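Local atomic coordinates of E3 ubiquitin-protein ligase HERC2 (Homo sapiens, PDB entry 4L1M), a protein that is an E3 ubiquitin-protein ligase of the HECT type, here represented by its first RCC1-like domain, a seven-bladed beta-propeller that probably serves in protein recognition. Residues A[291-296]-A[303-308]; A[162-167]-A[217-222]. One frame throughout, in Å; residues are numbered along the deposited sequence.

Both contacts belong to the same seven-bladed propeller but lie at different depths. Interaction 1 stays within one blade, near the rim: its centre is about 20 Å from the centre of the chain, and it packs the loop 291-296 on the end of the outer strand 302-304, partly exposed. Interaction 2 joins two neighbouring blades through their second strands, 164-169 and 218-223, is fully buried, and has its centre about 10 Å from that of the chain. The outer contact rests on a lysine chain laid over a histidine ring and on a leucine methyl set against backbone carbonyls and that ring, with no hydrogen bond between its segments. The inner one centres on a tyrosine hydroxyl bonded to a threonine.

Interaction 1: residues A[291-296]-A[303-308]; sequences LGHGTE and KLLEGL
The side chain of Lys-303 passes over the imidazole of His-293, and each of its first three methylenes meets the ring. CB stands above the plane, beyond the NE2-CE1 side of the ring, 3.7 Å from His-293 NE2. CG, placed anti to the backbone N (chi1 178°), moves on to CE1 of His-293 at 3.6 Å. CD then sits over the middle of the ring, 3.5 Å from its centroid and 3° off the normal, a CH-pi contact. Beyond it the chain bends at chi3 and chi4; NZ ends 4.4 Å from His-293 ND1 without contact. Leu-291 O lies under the other face, displaced from the ring centre, while the backbone N of Leu-305 meets the ring edge in its plane. Leu-305 sends CD1 to the carbonyl oxygens of Gly-292, at 3.2 Å, and Leu-291. The contact folds the Leu-Gly-His-Gly turn, a signature of RCC1 repeats, back onto the outer strand of its own blade. Ser-282 on the adjoining strand ties both parts together: its O bonds His-293 NE2, its OG bonds Leu-291 O, and its backbone pairs with Lys-303. NE2 bonds a carbonyl and so carries a hydrogen; this bond and the lysine over the face hold the ring's rotation. The lysine amine would tend to disfavour a second proton on ND1, but the surrounding carbonyl oxygens would offset this.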
ATOM      1  N   LEU A 291     -14.036  -2.780  -7.123  1.00 40.14           N
ATOM      2  CA  LEU A 291     -14.535  -1.632  -6.334  1.00 41.88           C
ATOM      3  C   LEU A 291     -15.481  -2.002  -5.167  1.00 43.44           C
ATOM      4  O   LEU A 291     -15.653  -1.199  -4.252  1.00 44.12           O
ATOM      5  CB  LEU A 291     -15.290  -0.660  -7.238  1.00 42.50           C
ATOM      6  CG  LEU A 291     -14.516  -0.160  -8.428  1.00 41.61           C
ATOM      7  CD1 LEU A 291     -15.420   0.699  -9.272  1.00 41.96           C
ATOM      8  CD2 LEU A 291     -13.277   0.604  -7.959  1.00 40.64           C
ATOM      9  N   GLY A 292     -16.106  -3.180  -5.221  1.00 44.61           N
ATOM     10  CA  GLY A 292     -16.980  -3.659  -4.140  1.00 46.76           C
ATOM     11  C   GLY A 292     -18.409  -3.135  -4.095  1.00 48.21           C
ATOM     12  O   GLY A 292     -19.116  -3.388  -3.148  1.00 51.80           O
ATOM     13  N   HIS A 293     -18.845  -2.420  -5.115  1.00 48.85           N
ATOM     14  CA  HIS A 293     -20.197  -1.846  -5.128  1.00 48.75           C
ATOM     15  C   HIS A 293     -21.236  -2.778  -5.693  1.00 50.60           C
ATOM     16  O   HIS A 293     -22.409  -2.448  -5.660  1.00 52.77           O
ATOM     17  CB  HIS A 293     -20.224  -0.554  -5.919  1.00 47.90           C
ATOM     18  CG  HIS A 293     -19.323   0.506  -5.373  1.00 47.56           C
ATOM     19  ND1 HIS A 293     -19.451   1.006  -4.101  1.00 48.86           N
ATOM     20  CD2 HIS A 293     -18.282   1.169  -5.932  1.00 46.71           C
ATOM     21  CE1 HIS A 293     -18.539   1.937  -3.899  1.00 47.62           C
ATOM     22  NE2 HIS A 293     -17.810   2.051  -4.992  1.00 45.86           N
ATOM     23  N   GLY A 294     -20.822  -3.926  -6.231  1.00 51.02           N
ATOM     24  CA  GLY A 294     -21.768  -4.959  -6.672  1.00 53.13           C
ATOM     25  C   GLY A 294     -21.976  -5.093  -8.180  1.00 53.63           C
ATOM     26  O   GLY A 294     -22.679  -5.991  -8.634  1.00 55.30           O
ATOM     27  N   THR A 295     -21.412  -4.175  -8.956  1.00 53.06           N
ATOM     28  CA  THR A 295     -21.370  -4.299 -10.433  1.00 54.61           C
ATOM     29  C   THR A 295     -19.976  -3.947 -10.904  1.00 52.43           C
ATOM     30  O   THR A 295     -19.155  -3.557 -10.100  1.00 51.18           O
ATOM     31  CB  THR A 295     -22.372  -3.371 -11.151  1.00 54.22           C
ATOM     32  OG1 THR A 295     -21.993  -2.006 -10.930  1.00 52.82           O
ATOM     33  CG2 THR A 295     -23.795  -3.632 -10.659  1.00 55.84           C
ATOM     34  N   GLU A 296     -19.719  -4.099 -12.203  1.00 54.24           N
ATOM     35  CA  GLU A 296     -18.376  -3.884 -12.781  1.00 52.08           C
ATOM     36  C   GLU A 296     -18.271  -2.570 -13.578  1.00 51.30           C
ATOM     37  O   GLU A 296     -17.288  -2.348 -14.279  1.00 52.78           O
ATOM     38  CB  GLU A 296     -17.998  -5.084 -13.651  1.00 53.29           C
ATOM     39  CG  GLU A 296     -17.887  -6.363 -12.845  1.00 55.68           C
ATOM     40  CD  GLU A 296     -17.649  -7.601 -13.694  1.00 59.85           C
ATOM     41  OE1 GLU A 296     -18.492  -7.878 -14.605  1.00 64.82           O
ATOM     42  OE2 GLU A 296     -16.629  -8.314 -13.434  1.00 58.85           O
ATOM     43  N   LYS A 303     -17.237   6.916  -4.418  1.00 40.83           N
ATOM     44  CA  LYS A 303     -18.554   6.406  -4.080  1.00 43.18           C
ATOM     45  C   LYS A 303     -18.467   5.622  -2.772  1.00 44.88           C
ATOM     46  O   LYS A 303     -17.560   4.811  -2.594  1.00 44.26           O
ATOM     47  CB  LYS A 303     -19.059   5.511  -5.187  1.00 43.21           C
ATOM     48  CG  LYS A 303     -20.400   4.877  -4.924  1.00 45.42           C
ATOM     49  CD  LYS A 303     -20.741   3.884  -6.016  1.00 46.73           C
ATOM     50  CE  LYS A 303     -22.219   3.879  -6.341  1.00 50.08           C
ATOM     51  NZ  LYS A 303     -23.015   3.265  -5.250  1.00 51.64           N
ATOM     52  N   LEU A 304     -19.385   5.909  -1.850  1.00 45.80           N
ATOM     53  CA  LEU A 304     -19.418   5.240  -0.578  1.00 46.74           C
ATOM     54  C   LEU A 304     -19.651   3.752  -0.774  1.00 47.73           C
ATOM     55  O   LEU A 304     -20.566   3.343  -1.485  1.00 48.86           O
ATOM     56  CB  LEU A 304     -20.536   5.838   0.321  1.00 48.44           C
ATOM     57  CG  LEU A 304     -20.729   5.232   1.733  1.00 49.18           C
ATOM     58  CD1 LEU A 304     -19.464   5.329   2.562  1.00 47.77           C
ATOM     59  CD2 LEU A 304     -21.868   5.911   2.470  1.00 51.59           C
ATOM     60  N   LEU A 305     -18.839   2.948  -0.099  1.00 48.23           N
ATOM     61  CA  LEU A 305     -18.942   1.485  -0.169  1.00 49.30           C
ATOM     62  C   LEU A 305     -20.004   0.984   0.823  1.00 52.19           C
ATOM     63  O   LEU A 305     -19.728   0.786   2.003  1.00 52.82           O
ATOM     64  CB  LEU A 305     -17.561   0.891   0.097  1.00 48.53           C
ATOM     65  CG  LEU A 305     -17.319  -0.569  -0.239  1.00 49.68           C
ATOM     66  CD1 LEU A 305     -17.681  -0.873  -1.673  1.00 50.99           C
ATOM     67  CD2 LEU A 305     -15.864  -0.912  -0.013  1.00 49.19           C
ATOM     68  N   GLU A 306     -21.232   0.819   0.331  1.00 55.89           N
ATOM     69  CA  GLU A 306     -22.407   0.587   1.194  1.00 58.52           C
ATOM     70  C   GLU A 306     -22.289  -0.710   2.009  1.00 60.11           C
ATOM     71  O   GLU A 306     -22.718  -0.770   3.162  1.00 60.74           O
ATOM     72  CB  GLU A 306     -23.733   0.604   0.394  1.00 60.01           C
ATOM     73  CG  GLU A 306     -24.209   1.986  -0.115  1.00 61.10           C
ATOM     74  CD  GLU A 306     -25.621   1.981  -0.736  1.00 61.96           C
ATOM     75  N   GLY A 307     -21.668  -1.730   1.432  1.00 59.91           N
ATOM     76  CA  GLY A 307     -21.518  -3.013   2.132  1.00 61.33           C
ATOM     77  C   GLY A 307     -20.802  -2.963   3.488  1.00 61.41           C
ATOM     78  O   GLY A 307     -20.872  -3.913   4.243  1.00 59.44           O
ATOM     79  N   LEU A 308     -20.080  -1.870   3.760  1.00 62.02           N
ATOM     80  CA  LEU A 308     -19.368  -1.672   5.023  1.00 63.01           C
ATOM     81  C   LEU A 308     -19.996  -0.617   5.952  1.00 64.32           C
ATOM     82  O   LEU A 308     -19.523  -0.442   7.068  1.00 63.24           O
ATOM     83  CB  LEU A 308     -17.906  -1.302   4.752  1.00 61.11           C
ATOM     84  CG  LEU A 308     -17.071  -2.311   3.953  1.00 60.36           C
ATOM     85  CD1 LEU A 308     -15.663  -1.782   3.681  1.00 59.30           C
ATOM     86  CD2 LEU A 308     -16.977  -3.660   4.646  1.00 61.19           C
TER

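Interaction 2: residues A[162-167]-A[217-222]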
ATOM      1  N   SER A 162       4.360   0.941  -8.757  1.00 40.63           N
ATOM      2  CA  SER A 162       4.963  -0.132  -9.564  1.00 40.95           C
ATOM      3  C   SER A 162       6.297   0.320 -10.125  1.00 39.70           C
ATOM      4  O   SER A 162       7.218  -0.480 -10.219  1.00 40.68           O
ATOM      5  CB  SER A 162       4.030  -0.575 -10.695  1.00 40.14           C
ATOM      6  OG  SER A 162       3.723   0.521 -11.526  1.00 41.04           O
ATOM      7  N   THR A 163       6.403   1.601 -10.470  1.00 38.46           N
ATOM      8  CA  THR A 163       7.625   2.125 -11.067  1.00 39.64           C
ATOM      9  C   THR A 163       8.147   3.426 -10.455  1.00 38.84           C
ATOM     10  O   THR A 163       9.003   4.087 -11.046  1.00 40.18           O
ATOM     11  CB  THR A 163       7.415   2.363 -12.577  1.00 40.05           C
ATOM     12  OG1 THR A 163       6.383   3.328 -12.761  1.00 37.57           O
ATOM     13  CG2 THR A 163       7.049   1.059 -13.283  1.00 39.18           C
ATOM     14  N   TYR A 164       7.620   3.809  -9.298  1.00 38.00           N
ATOM     15  CA  TYR A 164       8.040   5.040  -8.649  1.00 37.74           C
ATOM     16  C   TYR A 164       7.945   4.911  -7.146  1.00 36.97           C
ATOM     17  O   TYR A 164       7.630   3.835  -6.643  1.00 36.57           O
ATOM     18  CB  TYR A 164       7.262   6.246  -9.179  1.00 37.91           C
ATOM     19  CG  TYR A 164       5.773   6.284  -8.934  1.00 38.14           C
ATOM     20  CD1 TYR A 164       4.918   5.311  -9.450  1.00 37.68           C
ATOM     21  CD2 TYR A 164       5.202   7.357  -8.267  1.00 38.38           C
ATOM     22  CE1 TYR A 164       3.542   5.381  -9.242  1.00 38.71           C
ATOM     23  CE2 TYR A 164       3.835   7.430  -8.065  1.00 38.19           C
ATOM     24  CZ  TYR A 164       3.009   6.448  -8.548  1.00 38.31           C
ATOM     25  OH  TYR A 164       1.641   6.553  -8.335  1.00 38.18           O
ATOM     26  N   SER A 165       8.264   5.997  -6.439  1.00 36.88           N
ATOM     27  CA  SER A 165       8.411   5.970  -5.002  1.00 35.89           C
ATOM     28  C   SER A 165       7.981   7.321  -4.401  1.00 37.09           C
ATOM     29  O   SER A 165       7.971   8.353  -5.091  1.00 35.88           O
ATOM     30  CB  SER A 165       9.876   5.685  -4.645  1.00 36.74           C
ATOM     31  OG  SER A 165      10.321   4.445  -5.178  1.00 36.69           O
ATOM     32  N   ALA A 166       7.631   7.314  -3.117  1.00 36.27           N
ATOM     33  CA  ALA A 166       7.369   8.563  -2.422  1.00 38.06           C
ATOM     34  C   ALA A 166       7.797   8.500  -0.960  1.00 40.36           C
ATOM     35  O   ALA A 166       8.040   7.407  -0.404  1.00 40.70           O
ATOM     36  CB  ALA A 166       5.904   8.937  -2.528  1.00 36.98           C
ATOM     37  N   ALA A 167       7.898   9.679  -0.344  1.00 39.04           N
ATOM     38  CA  ALA A 167       8.125   9.750   1.065  1.00 40.15           C
ATOM     39  C   ALA A 167       7.619  11.055   1.640  1.00 40.65           C
ATOM     40  O   ALA A 167       7.568  12.061   0.961  1.00 42.57           O
ATOM     41  CB  ALA A 167       9.603   9.576   1.356  1.00 42.44           C
ATOM     42  N   ALA A 217      -0.374   5.106 -14.013  1.00 38.55           N
ATOM     43  CA  ALA A 217      -0.632   5.164 -12.582  1.00 34.51           C
ATOM     44  C   ALA A 217      -1.141   6.499 -12.134  1.00 33.35           C
ATOM     45  O   ALA A 217      -0.735   7.541 -12.654  1.00 33.49           O
ATOM     46  CB  ALA A 217       0.645   4.867 -11.832  1.00 34.16           C
ATOM     47  N   GLN A 218      -2.004   6.437 -11.135  1.00 32.09           N
ATOM     48  CA  GLN A 218      -2.426   7.583 -10.360  1.00 33.94           C
ATOM     49  C   GLN A 218      -1.672   7.649  -9.048  1.00 34.13           C
ATOM     50  O   GLN A 218      -1.095   6.664  -8.589  1.00 34.02           O
ATOM     51  CB  GLN A 218      -3.948   7.514 -10.046  1.00 33.76           C
ATOM     52  CG  GLN A 218      -4.347   6.662  -8.833  1.00 32.90           C
ATOM     53  CD  GLN A 218      -4.421   5.158  -9.102  1.00 32.31           C
ATOM     54  OE1 GLN A 218      -3.632   4.612  -9.834  1.00 33.05           O
ATOM     55  NE2 GLN A 218      -5.367   4.488  -8.466  1.00 33.55           N
ATOM     56  N   THR A 219      -1.732   8.812  -8.419  1.00 34.26           N
ATOM     57  CA  THR A 219      -1.119   9.015  -7.124  1.00 34.07           C
ATOM     58  C   THR A 219      -2.139   9.745  -6.275  1.00 34.09           C
ATOM     59  O   THR A 219      -2.799  10.635  -6.772  1.00 35.38           O
ATOM     60  CB  THR A 219       0.166   9.840  -7.294  1.00 35.82           C
ATOM     61  OG1 THR A 219       1.050   9.166  -8.226  1.00 36.50           O
ATOM     62  CG2 THR A 219       0.860  10.052  -5.959  1.00 36.67           C
ATOM     63  N   LEU A 220      -2.279   9.371  -5.014  1.00 33.44           N
ATOM     64  CA  LEU A 220      -3.241  10.008  -4.112  1.00 34.47           C
ATOM     65  C   LEU A 220      -2.539  10.495  -2.872  1.00 35.51           C
ATOM     66  O   LEU A 220      -1.553   9.902  -2.442  1.00 35.86           O
ATOM     67  CB  LEU A 220      -4.308   9.028  -3.687  1.00 34.42           C
ATOM     68  CG  LEU A 220      -5.027   8.252  -4.784  1.00 35.12           C
ATOM     69  CD1 LEU A 220      -5.926   7.196  -4.157  1.00 36.25           C
ATOM     70  CD2 LEU A 220      -5.844   9.182  -5.653  1.00 36.62           C
ATOM     71  N   ALA A 221      -3.036  11.575  -2.282  1.00 36.87           N
ATOM     72  CA  ALA A 221      -2.465  12.040  -1.031  1.00 38.00           C
ATOM     73  C   ALA A 221      -3.503  12.694  -0.154  1.00 40.70           C
ATOM     74  O   ALA A 221      -4.547  13.108  -0.623  1.00 41.00           O
ATOM     75  CB  ALA A 221      -1.328  13.012  -1.298  1.00 38.94           C
ATOM     76  N   VAL A 222      -3.196  12.786   1.139  1.00 43.67           N
ATOM     77  CA  VAL A 222      -4.094  13.371   2.100  1.00 44.03           C
ATOM     78  C   VAL A 222      -3.315  14.394   2.882  1.00 44.73           C
ATOM     79  O   VAL A 222      -2.198  14.117   3.282  1.00 44.03           O
ATOM     80  CB  VAL A 222      -4.633  12.326   3.070  1.00 44.71           C
ATOM     81  CG1 VAL A 222      -5.688  12.942   3.964  1.00 48.38           C
ATOM     82  CG2 VAL A 222      -5.235  11.144   2.326  1.00 43.83           C
TER
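Tyr-164 reaches across to strand 218-223 of the next blade and presents its ring by the edge, so that Thr-219 OG1 and Gln-218 O both lie near the ring plane at the phenolic end. A chi1 of 64°, with CG between the backbone N and the carbonyl carbon, directs the ring toward Thr-219. Its hydroxyl donates to Thr-219 OG1 over 2.7 Å. Gln-218 O is 2.8 Å from Tyr-164 OH, but the angle is too poor for a hydrogen bond. The tyrosine and threonine side chains run antiparallel past each other, with Thr-219 OG1 at the ring edge, 3.3 Å from Tyr-164 CE2. On the other ortho side of the hydroxyl, Ala-217 CB approaches CE1 of Tyr-164 obliquely at 3.9 Å. Strands 164-169 and 218-223 are each second from the propeller axis in adjacent blades, and the tyrosine bridges them at their beginnings. Neither hydroxyl ends with this bond: Tyr-164 OH also takes a hydrogen bond from Gly-213 N, in the turn before strand 218-223, and Thr-219 OG1 bonds Arg-184 O, in the loop between strands 174-178 and 196-198 of the blade that carries Tyr-164.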